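Local coordinates for protein myosin-I heavy chain (PDB 5EJR) that is an actin-based ATPase motor of early phagocytosis and adhesion, represented here by the second MyTH4-FERM (MF2) domain of its tail, at residues Q462-V467 against S499-Y504; I131-I136 against Q198-N203; A58-K63 against H101-E106; K46-E51 against E70-M75. All blocks are in the same frame, centred on the assembly; numbering follows the deposited sequence.

Contact 1 of 4, residues Q462-V467 against S499-Y504; sequences QSISNV and SVYQFY. With EDO (1,2-ethanediol), chain E.
Ser499 OG and O2 of a bound 1,2-ethanediol are hydrogen-bonded at 2.7 Å, two residues before Tyr501, whose ring carries the contact with 462-467. The diol, probably from the crystallisation liquor, is also hydrogen-bonded to Glu270 N and Arg297 NE. The contact itself belongs to the C-terminal, PTB-like lobe of the FERM domain, where helix 494-505 packs against the strands. With CG anti to the backbone N (chi1 -180°), Tyr501 reaches out from the helix and lays one ring face against Val467. Val467 CG1 makes a CH-pi contact over that face, 3.8 Å from the centroid and 19° off the normal, and CG2 rests near the CE1 side of the ring. Further out, the Ile464 methyl CG2 meets the phenol OH of Tyr501 at 3.3 Å, approaching obliquely. Phe461 adds an edge-to-face partner to the same ring. Cutting Tyr501 back to an alanine would probably open a gap between helix and strand and deprive Val467 CG1 of the ring face it rests on. Across the two segments the attachment is therefore apolar, resting on methyl-to-ring dispersion, with a phenol oxygen touching carbon at its far end.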
loop_
_atom_site.group_PDB
_atom_site.type_symbol
_atom_site.label_atom_id
_atom_site.label_comp_id
_atom_site.label_asym_id
_atom_site.label_seq_id
_atom_site.Cartn_x
_atom_site.Cartn_y
_atom_site.Cartn_z
ATOM N N GLN A 462 -21.993 12.107 -17.753
ATOM C CA GLN A 462 -23.139 13.038 -17.803
ATOM C C GLN A 462 -24.389 12.367 -17.239
ATOM O O GLN A 462 -25.161 12.999 -16.529
ATOM C CB GLN A 462 -23.417 13.495 -19.260
ATOM C CG GLN A 462 -22.297 14.329 -19.916
ATOM C CD GLN A 462 -20.973 13.589 -20.049
ATOM O OE1 GLN A 462 -20.892 12.485 -20.605
ATOM N NE2 GLN A 462 -19.917 14.150 -19.463
ATOM N N SER A 463 -24.559 11.075 -17.557
ATOM C CA SER A 463 -25.681 10.242 -17.161
ATOM C C SER A 463 -25.607 9.689 -15.717
ATOM O O SER A 463 -26.522 8.974 -15.305
ATOM C CB SER A 463 -25.848 9.102 -18.154
ATOM O OG SER A 463 -24.952 8.044 -17.866
ATOM N N ILE A 464 -24.537 10.010 -14.962
ATOM C CA ILE A 464 -24.360 9.549 -13.580
ATOM C C ILE A 464 -24.393 10.772 -12.686
ATOM O O ILE A 464 -23.508 11.625 -12.787
ATOM C CB ILE A 464 -23.069 8.691 -13.371
ATOM C CG1 ILE A 464 -23.068 7.431 -14.247
ATOM C CG2 ILE A 464 -22.893 8.340 -11.885
ATOM C CD1 ILE A 464 -21.635 6.893 -14.665
ATOM N N SER A 465 -25.430 10.864 -11.835
ATOM C CA SER A 465 -25.653 11.972 -10.890
ATOM C C SER A 465 -24.756 11.871 -9.669
ATOM O O SER A 465 -24.321 12.895 -9.146
ATOM C CB SER A 465 -27.114 12.011 -10.442
ATOM O OG SER A 465 -27.601 10.724 -10.095
ATOM N N ASN A 466 -24.490 10.642 -9.193
ATOM C CA ASN A 466 -23.640 10.441 -8.025
ATOM C C ASN A 466 -23.161 8.998 -7.904
ATOM O O ASN A 466 -23.669 8.109 -8.567
ATOM C CB ASN A 466 -24.384 10.859 -6.729
ATOM C CG ASN A 466 -23.552 11.763 -5.855
ATOM O OD1 ASN A 466 -22.419 11.435 -5.476
ATOM N ND2 ASN A 466 -24.086 12.939 -5.543
ATOM N N VAL A 467 -22.167 8.782 -7.051
ATOM C CA VAL A 467 -21.647 7.449 -6.785
ATOM C C VAL A 467 -21.656 7.205 -5.286
ATOM O O VAL A 467 -21.649 8.159 -4.502
ATOM C CB VAL A 467 -20.255 7.175 -7.414
ATOM C CG1 VAL A 467 -20.325 7.198 -8.935
ATOM C CG2 VAL A 467 -19.196 8.135 -6.875
ATOM N N SER A 499 -10.849 7.279 -6.474
ATOM C CA SER A 499 -9.802 8.148 -7.007
ATOM C C SER A 499 -9.860 8.216 -8.575
ATOM O O SER A 499 -9.829 9.307 -9.149
ATOM C CB SER A 499 -8.434 7.672 -6.510
ATOM O OG SER A 499 -7.398 7.965 -7.436
ATOM N N VAL A 500 -9.965 7.057 -9.251
ATOM C CA VAL A 500 -10.047 7.009 -10.727
ATOM C C VAL A 500 -11.345 7.657 -11.207
ATOM O O VAL A 500 -11.316 8.512 -12.100
ATOM C CB VAL A 500 -9.868 5.562 -11.250
ATOM C CG1 VAL A 500 -10.146 5.474 -12.747
ATOM C CG2 VAL A 500 -8.467 5.063 -10.938
ATOM N N TYR A 501 -12.491 7.251 -10.633
ATOM C CA TYR A 501 -13.764 7.871 -11.001
ATOM C C TYR A 501 -13.723 9.427 -10.755
ATOM O O TYR A 501 -14.075 10.176 -11.649
ATOM C CB TYR A 501 -14.960 7.226 -10.244
ATOM C CG TYR A 501 -16.287 7.856 -10.620
ATOM C CD1 TYR A 501 -16.730 9.019 -9.999
ATOM C CD2 TYR A 501 -17.061 7.335 -11.652
ATOM C CE1 TYR A 501 -17.907 9.649 -10.398
ATOM C CE2 TYR A 501 -18.246 7.945 -12.044
ATOM C CZ TYR A 501 -18.658 9.111 -11.422
ATOM O OH TYR A 501 -19.840 9.712 -11.783
ATOM N N GLN A 502 -13.306 9.890 -9.580
ATOM C CA GLN A 502 -13.248 11.344 -9.312
ATOM C C GLN A 502 -12.405 12.090 -10.364
ATOM O O GLN A 502 -12.857 13.107 -10.899
ATOM C CB GLN A 502 -12.724 11.639 -7.885
ATOM C CG GLN A 502 -12.454 13.133 -7.571
ATOM C CD GLN A 502 -13.654 14.061 -7.694
ATOM O OE1 GLN A 502 -13.505 15.253 -7.987
ATOM N NE2 GLN A 502 -14.863 13.570 -7.428
ATOM N N PHE A 503 -11.228 11.550 -10.696
ATOM C CA PHE A 503 -10.331 12.205 -11.664
ATOM C C PHE A 503 -10.974 12.410 -13.007
ATOM O O PHE A 503 -10.973 13.536 -13.512
ATOM C CB PHE A 503 -8.975 11.486 -11.809
ATOM C CG PHE A 503 -7.995 12.232 -12.694
ATOM C CD1 PHE A 503 -8.019 12.076 -14.081
ATOM C CD2 PHE A 503 -7.066 13.102 -12.147
ATOM C CE1 PHE A 503 -7.129 12.780 -14.895
ATOM C CE2 PHE A 503 -6.176 13.807 -12.967
ATOM C CZ PHE A 503 -6.208 13.632 -14.330
ATOM N N TYR A 504 -11.522 11.346 -13.581
ATOM C CA TYR A 504 -12.119 11.426 -14.913
ATOM C C TYR A 504 -13.442 12.188 -14.973
ATOM O O TYR A 504 -13.661 12.970 -15.906
ATOM C CB TYR A 504 -12.287 10.025 -15.485
ATOM C CG TYR A 504 -11.060 9.412 -16.132
ATOM C CD1 TYR A 504 -10.375 10.077 -17.150
ATOM C CD2 TYR A 504 -10.665 8.114 -15.821
ATOM C CE1 TYR A 504 -9.295 9.477 -17.806
ATOM C CE2 TYR A 504 -9.621 7.492 -16.498
ATOM C CZ TYR A 504 -8.946 8.171 -17.497
ATOM O OH TYR A 504 -7.920 7.534 -18.149
HETATM C C1 EDO E . -5.159 5.807 -9.325
HETATM O O1 EDO E . -3.743 5.639 -9.451
HETATM C C2 EDO E . -5.647 5.279 -7.920
HETATM O O2 EDO E . -5.340 6.278 -6.956
#

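Contact 2 of 4, residues I131-I136 against Q198-N203; sequences IYFLSI and QSFRSN
Tyr132 and Phe200 lie ring over ring in an offset stack, centroids 4.0 Å apart and planes at 11°; Phe200 CE1 sits over the centre of the Tyr132 face, Phe133 CE1 lies in plane at the Tyr132 edge, and Tyr132 CD2 lies over one face of Phe133, nearer its rim. This three-ring aromatic cluster joins helix 121-137 to helix 194-205 in the helical MyTH4 domain, close to the FERM module: Tyr229 OH is hydrogen-bonded to Ile136 O. Phe133 meets Phe200 obliquely, planes at 61°, with its CZ 3.9 Å from Phe200 CD2. Tyr132 and Phe200 both set CG anti to the backbone N, which extends each ring toward the other helix, the two overlapping as they run in opposite directions. A leucine in place of Tyr132 would probably leave Phe200 without its flat partner and set its ring freer to turn. Tyr132 O accepts from Ile136 N and from Ser135 OG, the latter at 2.7 Å and tilted 29° from the carbonyl plane.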
loop_
_atom_site.group_PDB
_atom_site.type_symbol
_atom_site.label_atom_id
_atom_site.label_comp_id
_atom_site.label_asym_id
_atom_site.label_seq_id
_atom_site.Cartn_x
_atom_site.Cartn_y
_atom_site.Cartn_z
ATOM N N ILE A 131 6.294 0.700 21.919
ATOM C CA ILE A 131 5.638 1.939 22.366
ATOM C C ILE A 131 5.648 2.970 21.227
ATOM O O ILE A 131 4.648 3.667 21.002
ATOM C CB ILE A 131 6.266 2.480 23.675
ATOM C CG1 ILE A 131 5.928 1.534 24.859
ATOM C CG2 ILE A 131 5.809 3.905 23.959
ATOM C CD1 ILE A 131 6.796 1.703 26.135
ATOM N N TYR A 132 6.776 3.045 20.497
ATOM C CA TYR A 132 6.891 3.943 19.344
ATOM C C TYR A 132 5.814 3.618 18.296
ATOM O O TYR A 132 5.128 4.528 17.824
ATOM C CB TYR A 132 8.289 3.839 18.712
ATOM C CG TYR A 132 8.339 4.452 17.330
ATOM C CD1 TYR A 132 8.406 5.832 17.162
ATOM C CD2 TYR A 132 8.263 3.657 16.188
ATOM C CE1 TYR A 132 8.407 6.409 15.894
ATOM C CE2 TYR A 132 8.254 4.224 14.911
ATOM C CZ TYR A 132 8.342 5.600 14.771
ATOM O OH TYR A 132 8.364 6.176 13.520
ATOM N N PHE A 133 5.701 2.326 17.923
ATOM C CA PHE A 133 4.762 1.827 16.914
ATOM C C PHE A 133 3.310 1.929 17.369
ATOM O O PHE A 133 2.424 2.093 16.528
ATOM C CB PHE A 133 5.134 0.417 16.438
ATOM C CG PHE A 133 6.373 0.366 15.565
ATOM C CD1 PHE A 133 6.447 1.101 14.387
ATOM C CD2 PHE A 133 7.446 -0.455 15.898
ATOM C CE1 PHE A 133 7.597 1.051 13.580
ATOM C CE2 PHE A 133 8.595 -0.504 15.093
ATOM C CZ PHE A 133 8.666 0.253 13.940
ATOM N N LEU A 134 3.058 1.949 18.697
ATOM C CA LEU A 134 1.707 2.182 19.193
ATOM C C LEU A 134 1.438 3.675 19.061
ATOM O O LEU A 134 0.367 4.064 18.579
ATOM C CB LEU A 134 1.539 1.791 20.684
ATOM C CG LEU A 134 1.706 0.334 21.088
ATOM C CD1 LEU A 134 1.792 0.211 22.605
ATOM C CD2 LEU A 134 0.562 -0.519 20.580
ATOM N N SER A 135 2.401 4.517 19.499
ATOM C CA SER A 135 2.252 5.981 19.493
ATOM C C SER A 135 2.048 6.587 18.089
ATOM O O SER A 135 1.446 7.648 17.985
ATOM C CB SER A 135 3.415 6.658 20.213
ATOM O OG SER A 135 4.606 6.569 19.451
ATOM N N ILE A 136 2.537 5.920 17.028
ATOM C CA ILE A 136 2.317 6.415 15.664
ATOM C C ILE A 136 0.889 6.078 15.171
ATOM O O ILE A 136 0.364 6.791 14.313
ATOM C CB ILE A 136 3.419 6.001 14.643
ATOM C CG1 ILE A 136 3.647 4.488 14.609
ATOM C CG2 ILE A 136 4.725 6.773 14.894
ATOM C CD1 ILE A 136 4.390 3.957 13.376
ATOM N N GLN A 198 13.015 -2.272 10.082
ATOM C CA GLN A 198 14.421 -2.091 9.757
ATOM C C GLN A 198 14.772 -0.643 9.450
ATOM O O GLN A 198 15.771 -0.129 9.965
ATOM C CB GLN A 198 14.856 -3.031 8.629
ATOM C CG GLN A 198 16.385 -3.153 8.468
ATOM C CD GLN A 198 17.094 -3.399 9.783
ATOM O OE1 GLN A 198 17.005 -4.480 10.380
ATOM N NE2 GLN A 198 17.780 -2.381 10.280
ATOM N N SER A 199 13.933 0.028 8.658
ATOM C CA SER A 199 14.142 1.432 8.322
ATOM C C SER A 199 14.166 2.296 9.577
ATOM O O SER A 199 15.111 3.068 9.756
ATOM C CB SER A 199 13.121 1.904 7.293
ATOM O OG SER A 199 13.430 1.273 6.056
ATOM N N PHE A 200 13.213 2.068 10.503
ATOM C CA PHE A 200 13.136 2.786 11.777
ATOM C C PHE A 200 14.431 2.595 12.624
ATOM O O PHE A 200 14.968 3.559 13.168
ATOM C CB PHE A 200 11.892 2.328 12.568
ATOM C CG PHE A 200 11.880 2.784 14.006
ATOM C CD1 PHE A 200 11.694 4.124 14.327
ATOM C CD2 PHE A 200 12.026 1.870 15.042
ATOM C CE1 PHE A 200 11.681 4.541 15.656
ATOM C CE2 PHE A 200 12.011 2.290 16.367
ATOM C CZ PHE A 200 11.828 3.618 16.665
ATOM N N ARG A 201 14.899 1.349 12.708
ATOM C CA ARG A 201 16.086 0.929 13.429
ATOM C C ARG A 201 17.353 1.568 12.882
ATOM O O ARG A 201 18.072 2.215 13.648
ATOM C CB ARG A 201 16.186 -0.602 13.432
ATOM C CG ARG A 201 15.324 -1.197 14.514
ATOM C CD ARG A 201 15.186 -2.697 14.384
ATOM N NE ARG A 201 14.246 -3.179 15.390
ATOM C CZ ARG A 201 13.885 -4.442 15.547
ATOM N NH1 ARG A 201 14.355 -5.381 14.735
ATOM N NH2 ARG A 201 13.027 -4.776 16.495
ATOM N N SER A 202 17.600 1.445 11.555
ATOM C CA SER A 202 18.790 2.035 10.942
ATOM C C SER A 202 18.746 3.580 10.926
ATOM O O SER A 202 19.808 4.199 10.986
ATOM C CB SER A 202 19.075 1.434 9.570
ATOM O OG SER A 202 17.989 1.575 8.673
ATOM N N ASN A 203 17.551 4.202 10.942
ATOM C CA ASN A 203 17.463 5.663 11.024
ATOM C C ASN A 203 17.838 6.156 12.448
ATOM O O ASN A 203 18.400 7.241 12.584
ATOM C CB ASN A 203 16.101 6.192 10.580
ATOM C CG ASN A 203 15.955 7.691 10.706
ATOM O OD1 ASN A 203 16.376 8.463 9.836
ATOM N ND2 ASN A 203 15.382 8.143 11.815
#

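Contact 3 of 4, residues A58-K63 against H101-E106; sequences AKLSKK and HELRDE
Leu60 opens the contact from the first turns of helix 58-75, setting its two methyls against the aliphatic part of Glu102. The pairing is helix against a short connection in the helical MyTH4 domain: residues 101-103 belong to the link between helices 86-99 and 104-113. Leu60 CD1 and CD2 each stand 3.7 Å from Glu102 CG, the two side chains running roughly perpendicular. The Glu102 chain bends at chi2 (-64°), and its OE1 still comes within 4.0 Å of Leu60 CD2. The backbone of Leu60 takes part as well: Leu60 O meets Leu103 CD1 at 3.3 Å. Leu60 CB is 3.9 Å from that same Leu103 CD1 methyl. One turn on from Leu60, Lys63 uses the root of its side chain, CB, against the second methyl of Leu103, CD2. The two methyls of Leu103 thus divide between Leu60 and Lys63, and Met56, just ahead of the helix, also touches this side chain. Beyond CG the Lys63 chain runs extended to a hydrogen bond between NZ and Asn100 OD1. The Lys63 ammonium NZ remains 6.4 Å from Glu102 OE1, opposite charges too far apart to pair.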
loop_
_atom_site.group_PDB
_atom_site.type_symbol
_atom_site.label_atom_id
_atom_site.label_comp_id
_atom_site.label_asym_id
_atom_site.label_seq_id
_atom_site.Cartn_x
_atom_site.Cartn_y
_atom_site.Cartn_z
ATOM N N ALA A 58 -14.436 -9.271 31.570
ATOM C CA ALA A 58 -13.751 -10.541 31.284
ATOM C C ALA A 58 -13.545 -10.848 29.799
ATOM O O ALA A 58 -12.662 -11.645 29.460
ATOM C CB ALA A 58 -14.469 -11.689 31.966
ATOM N N LYS A 59 -14.367 -10.244 28.918
ATOM C CA LYS A 59 -14.256 -10.395 27.459
ATOM C C LYS A 59 -12.942 -9.689 27.010
ATOM O O LYS A 59 -12.152 -10.260 26.254
ATOM C CB LYS A 59 -15.467 -9.731 26.777
ATOM C CG LYS A 59 -15.653 -10.095 25.320
ATOM C CD LYS A 59 -16.803 -9.302 24.741
ATOM C CE LYS A 59 -17.357 -9.978 23.521
ATOM N NZ LYS A 59 -18.564 -9.281 23.001
ATOM N N LEU A 60 -12.724 -8.463 27.530
ATOM C CA LEU A 60 -11.556 -7.619 27.262
ATOM C C LEU A 60 -10.283 -8.172 27.896
ATOM O O LEU A 60 -9.212 -8.087 27.280
ATOM C CB LEU A 60 -11.813 -6.173 27.728
ATOM C CG LEU A 60 -12.941 -5.430 27.007
ATOM C CD1 LEU A 60 -13.326 -4.171 27.744
ATOM C CD2 LEU A 60 -12.607 -5.163 25.544
ATOM N N SER A 61 -10.401 -8.752 29.116
ATOM C CA SER A 61 -9.275 -9.339 29.851
ATOM C C SER A 61 -8.706 -10.550 29.122
ATOM O O SER A 61 -7.496 -10.756 29.153
ATOM C CB SER A 61 -9.688 -9.744 31.266
ATOM O OG SER A 61 -10.569 -8.801 31.855
ATOM N N LYS A 62 -9.578 -11.354 28.475
ATOM C CA LYS A 62 -9.171 -12.547 27.722
ATOM C C LYS A 62 -8.289 -12.160 26.534
ATOM O O LYS A 62 -7.292 -12.833 26.280
ATOM C CB LYS A 62 -10.393 -13.360 27.271
ATOM C CG LYS A 62 -10.056 -14.777 26.794
ATOM C CD LYS A 62 -11.283 -15.483 26.224
ATOM C CE LYS A 62 -10.948 -16.788 25.540
ATOM N NZ LYS A 62 -10.679 -17.882 26.512
ATOM N N LYS A 63 -8.643 -11.058 25.837
ATOM C CA LYS A 63 -7.894 -10.522 24.691
ATOM C C LYS A 63 -6.565 -9.903 25.176
ATOM O O LYS A 63 -5.564 -9.955 24.459
ATOM C CB LYS A 63 -8.718 -9.456 23.949
ATOM C CG LYS A 63 -9.957 -9.977 23.233
ATOM C CD LYS A 63 -10.752 -8.830 22.634
ATOM C CE LYS A 63 -12.089 -9.287 22.110
ATOM N NZ LYS A 63 -12.637 -8.332 21.110
ATOM N N HIS A 101 -10.691 -0.605 20.941
ATOM C CA HIS A 101 -10.493 0.748 21.430
ATOM C C HIS A 101 -10.278 0.866 22.961
ATOM O O HIS A 101 -9.458 1.677 23.419
ATOM C CB HIS A 101 -11.698 1.560 20.950
ATOM C CG HIS A 101 -12.032 2.759 21.762
ATOM N ND1 HIS A 101 -11.477 3.997 21.474
ATOM C CD2 HIS A 101 -12.905 2.890 22.790
ATOM C CE1 HIS A 101 -11.988 4.831 22.368
ATOM N NE2 HIS A 101 -12.856 4.209 23.182
ATOM N N GLU A 102 -11.034 0.077 23.742
ATOM C CA GLU A 102 -11.012 0.080 25.210
ATOM C C GLU A 102 -9.863 -0.780 25.769
ATOM O O GLU A 102 -9.660 -0.851 26.982
ATOM C CB GLU A 102 -12.408 -0.296 25.792
ATOM C CG GLU A 102 -13.122 -1.488 25.148
ATOM C CD GLU A 102 -13.531 -1.371 23.688
ATOM O OE1 GLU A 102 -13.027 -2.171 22.863
ATOM O OE2 GLU A 102 -14.297 -0.438 23.358
ATOM N N LEU A 103 -9.062 -1.356 24.873
ATOM C CA LEU A 103 -7.897 -2.170 25.222
ATOM C C LEU A 103 -6.579 -1.384 25.042
ATOM O O LEU A 103 -5.508 -1.927 25.315
ATOM C CB LEU A 103 -7.909 -3.408 24.321
ATOM C CG LEU A 103 -7.630 -4.763 24.940
ATOM C CD1 LEU A 103 -8.484 -5.012 26.168
ATOM C CD2 LEU A 103 -7.871 -5.849 23.933
ATOM N N ARG A 104 -6.663 -0.107 24.618
ATOM C CA ARG A 104 -5.511 0.741 24.288
ATOM C C ARG A 104 -4.611 1.065 25.476
ATOM O O ARG A 104 -3.406 0.817 25.371
ATOM C CB ARG A 104 -5.946 2.007 23.553
ATOM C CG ARG A 104 -6.340 1.673 22.122
ATOM C CD ARG A 104 -7.069 2.804 21.450
ATOM N NE ARG A 104 -7.574 2.396 20.139
ATOM C CZ ARG A 104 -8.140 3.229 19.282
ATOM N NH1 ARG A 104 -8.281 4.507 19.587
ATOM N NH2 ARG A 104 -8.570 2.790 18.110
ATOM N N ASP A 105 -5.179 1.570 26.600
ATOM C CA ASP A 105 -4.427 1.858 27.839
ATOM C C ASP A 105 -3.707 0.609 28.343
ATOM O O ASP A 105 -2.543 0.691 28.749
ATOM C CB ASP A 105 -5.353 2.392 28.937
ATOM C CG ASP A 105 -5.867 3.786 28.683
ATOM O OD1 ASP A 105 -5.325 4.466 27.784
ATOM O OD2 ASP A 105 -6.807 4.200 29.381
ATOM N N GLU A 106 -4.398 -0.532 28.288
ATOM C CA GLU A 106 -3.904 -1.831 28.696
ATOM C C GLU A 106 -2.726 -2.300 27.831
ATOM O O GLU A 106 -1.798 -2.919 28.360
ATOM C CB GLU A 106 -5.059 -2.842 28.695
ATOM C CG GLU A 106 -4.923 -3.906 29.769
ATOM C CD GLU A 106 -3.998 -5.051 29.417
ATOM O OE1 GLU A 106 -3.754 -5.274 28.207
ATOM O OE2 GLU A 106 -3.529 -5.742 30.352
#

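Contact 4 of 4, residues K46-E51 against E70-M75; sequences KDPIKE and EIMMWM
Met72 makes the tight part of this contact alone, bringing its thioether end against the backbone of 46-48. Its methyl CE stands 3.2 Å from Lys46 O, and SD lies 3.9 Å from Pro48 CA, with Pro48 N at nearly the same distance. The bend at chi3 (60°) folds CE round toward the Lys46 carbonyl, placing the methyl, which the adjacent sulfur probably polarises slightly, against the oxygen. Tyr78 also touches the Met72 side chain. In the MyTH4 domain this is how an irregular approach segment, the loop leading into helix 58-75, lies along the later turns of the very helix it enters. The outer side is looser. The Pro48 ring only brushes the sulfur, Pro48 CB to Met72 SD 4.2 Å. Lys46 and Asp47 point their CB atoms away from the helix, and both residues are exposed. Beyond the contact, within the loop itself, Lys50 NZ forms a salt bridge with Glu51 OE1 at 2.9 Å, and Glu51 OE2 pairs with Arg19.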
loop_
_atom_site.group_PDB
_atom_site.type_symbol
_atom_site.label_atom_id
_atom_site.label_comp_id
_atom_site.label_asym_id
_atom_site.label_seq_id
_atom_site.Cartn_x
_atom_site.Cartn_y
_atom_site.Cartn_z
ATOM N N LYS A 46 9.107 -12.717 33.665
ATOM C CA LYS A 46 9.349 -13.705 32.611
ATOM C C LYS A 46 8.125 -14.568 32.286
ATOM O O LYS A 46 8.112 -15.221 31.242
ATOM C CB LYS A 46 10.546 -14.616 32.981
ATOM C CG LYS A 46 11.898 -13.907 33.107
ATOM C CD LYS A 46 12.665 -13.847 31.782
ATOM C CE LYS A 46 14.044 -13.255 31.946
ATOM N NZ LYS A 46 14.667 -12.926 30.635
ATOM N N ASP A 47 7.132 -14.611 33.190
ATOM C CA ASP A 47 5.920 -15.417 33.049
ATOM C C ASP A 47 4.749 -14.655 32.426
ATOM O O ASP A 47 4.557 -13.477 32.751
ATOM C CB ASP A 47 5.496 -16.004 34.413
ATOM C CG ASP A 47 6.474 -17.004 35.016
ATOM O OD1 ASP A 47 7.221 -17.655 34.238
ATOM O OD2 ASP A 47 6.469 -17.164 36.260
ATOM N N PRO A 48 3.929 -15.318 31.567
ATOM C CA PRO A 48 2.767 -14.630 30.981
ATOM C C PRO A 48 1.689 -14.363 32.024
ATOM O O PRO A 48 1.358 -15.270 32.787
ATOM C CB PRO A 48 2.265 -15.613 29.907
ATOM C CG PRO A 48 3.319 -16.675 29.783
ATOM C CD PRO A 48 4.006 -16.721 31.106
ATOM N N ILE A 49 1.156 -13.118 32.067
ATOM C CA ILE A 49 0.107 -12.697 33.003
ATOM C C ILE A 49 -1.183 -13.530 32.812
ATOM O O ILE A 49 -1.565 -13.851 31.679
ATOM C CB ILE A 49 -0.154 -11.160 33.009
ATOM C CG1 ILE A 49 -0.701 -10.647 31.640
ATOM C CG2 ILE A 49 1.102 -10.397 33.471
ATOM C CD1 ILE A 49 -1.293 -9.226 31.596
ATOM N N LYS A 50 -1.806 -13.915 33.943
ATOM C CA LYS A 50 -3.004 -14.764 34.039
ATOM C C LYS A 50 -4.327 -13.991 33.906
ATOM O O LYS A 50 -5.383 -14.598 33.718
ATOM C CB LYS A 50 -2.965 -15.595 35.344
ATOM C CG LYS A 50 -3.024 -14.764 36.635
ATOM C CD LYS A 50 -3.014 -15.627 37.897
ATOM C CE LYS A 50 -3.252 -14.818 39.155
ATOM N NZ LYS A 50 -4.691 -14.486 39.347
ATOM N N GLU A 51 -4.252 -12.661 34.012
ATOM C CA GLU A 51 -5.364 -11.708 33.931
ATOM C C GLU A 51 -4.814 -10.345 33.492
ATOM O O GLU A 51 -3.627 -10.083 33.688
ATOM C CB GLU A 51 -6.066 -11.574 35.300
ATOM C CG GLU A 51 -5.142 -11.206 36.453
ATOM C CD GLU A 51 -5.690 -11.385 37.855
ATOM O OE1 GLU A 51 -6.357 -12.415 38.115
ATOM O OE2 GLU A 51 -5.396 -10.522 38.714
ATOM N N GLU A 70 1.868 -11.939 23.095
ATOM C CA GLU A 70 2.331 -11.418 21.806
ATOM C C GLU A 70 3.418 -10.354 22.013
ATOM O O GLU A 70 4.422 -10.364 21.292
ATOM C CB GLU A 70 1.159 -10.910 20.953
ATOM C CG GLU A 70 0.303 -12.060 20.442
ATOM C CD GLU A 70 -0.871 -11.739 19.542
ATOM O OE1 GLU A 70 -1.181 -10.542 19.343
ATOM O OE2 GLU A 70 -1.505 -12.701 19.054
ATOM N N ILE A 71 3.238 -9.476 23.028
ATOM C CA ILE A 71 4.228 -8.467 23.423
ATOM C C ILE A 71 5.540 -9.201 23.787
ATOM O O ILE A 71 6.611 -8.859 23.275
ATOM C CB ILE A 71 3.669 -7.559 24.551
ATOM C CG1 ILE A 71 2.582 -6.628 23.975
ATOM C CG2 ILE A 71 4.783 -6.760 25.244
ATOM C CD1 ILE A 71 1.969 -5.581 24.921
ATOM N N MET A 72 5.416 -10.286 24.583
ATOM C CA MET A 72 6.520 -11.157 24.993
ATOM C C MET A 72 7.234 -11.782 23.796
ATOM O O MET A 72 8.455 -11.885 23.803
ATOM C CB MET A 72 6.014 -12.232 25.966
ATOM C CG MET A 72 5.631 -11.680 27.329
ATOM S SD MET A 72 5.287 -12.981 28.554
ATOM C CE MET A 72 6.867 -13.837 28.582
ATOM N N MET A 73 6.480 -12.158 22.754
ATOM C CA MET A 73 7.004 -12.716 21.506
ATOM C C MET A 73 7.786 -11.655 20.750
ATOM O O MET A 73 8.828 -11.956 20.179
ATOM C CB MET A 73 5.854 -13.206 20.622
ATOM C CG MET A 73 5.258 -14.504 21.071
ATOM S SD MET A 73 3.651 -14.800 20.310
ATOM C CE MET A 73 4.133 -15.528 18.889
ATOM N N TRP A 74 7.270 -10.414 20.727
ATOM C CA TRP A 74 7.910 -9.298 20.030
ATOM C C TRP A 74 9.253 -8.952 20.697
ATOM O O TRP A 74 10.266 -8.753 20.015
ATOM C CB TRP A 74 6.984 -8.075 20.013
ATOM C CG TRP A 74 7.696 -6.826 19.615
ATOM C CD1 TRP A 74 8.094 -5.806 20.431
ATOM C CD2 TRP A 74 8.194 -6.514 18.309
ATOM N NE1 TRP A 74 8.762 -4.848 19.702
ATOM C CE2 TRP A 74 8.863 -5.270 18.399
ATOM C CE3 TRP A 74 8.124 -7.158 17.059
ATOM C CZ2 TRP A 74 9.441 -4.649 17.284
ATOM C CZ3 TRP A 74 8.685 -6.535 15.952
ATOM C CH2 TRP A 74 9.348 -5.305 16.073
ATOM N N MET A 75 9.237 -8.907 22.042
ATOM C CA MET A 75 10.372 -8.605 22.907
ATOM C C MET A 75 11.391 -9.744 23.015
ATOM O O MET A 75 12.488 -9.519 23.517
ATOM C CB MET A 75 9.870 -8.164 24.281
ATOM C CG MET A 75 9.200 -6.813 24.234
ATOM S SD MET A 75 8.413 -6.339 25.780
ATOM C CE MET A 75 9.907 -5.962 26.785
#

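In the fold
Contacts 1 and 2 are buried and centre on rings, a single tyrosine met by methyls in contact 1 and a three-ring cluster in contact 2; contacts 3 and 4 are only partly buried and built from aliphatic or thioether groups against backbone and charged residues. Contact 1 stands apart in the FERM part, its centre about 39 Å from that of contact 2 and about 50 Å from that of contact 4; it joins helix to strand, whereas contacts 2, 3 and 4 belong to the MyTH4 domain. Contacts 3 and 4 share helix 58-75, one on its first turns and one on its last. Contact 4 touches contact 2 where Arg201 NH2 packs 3.7 Å from Trp74 CZ2.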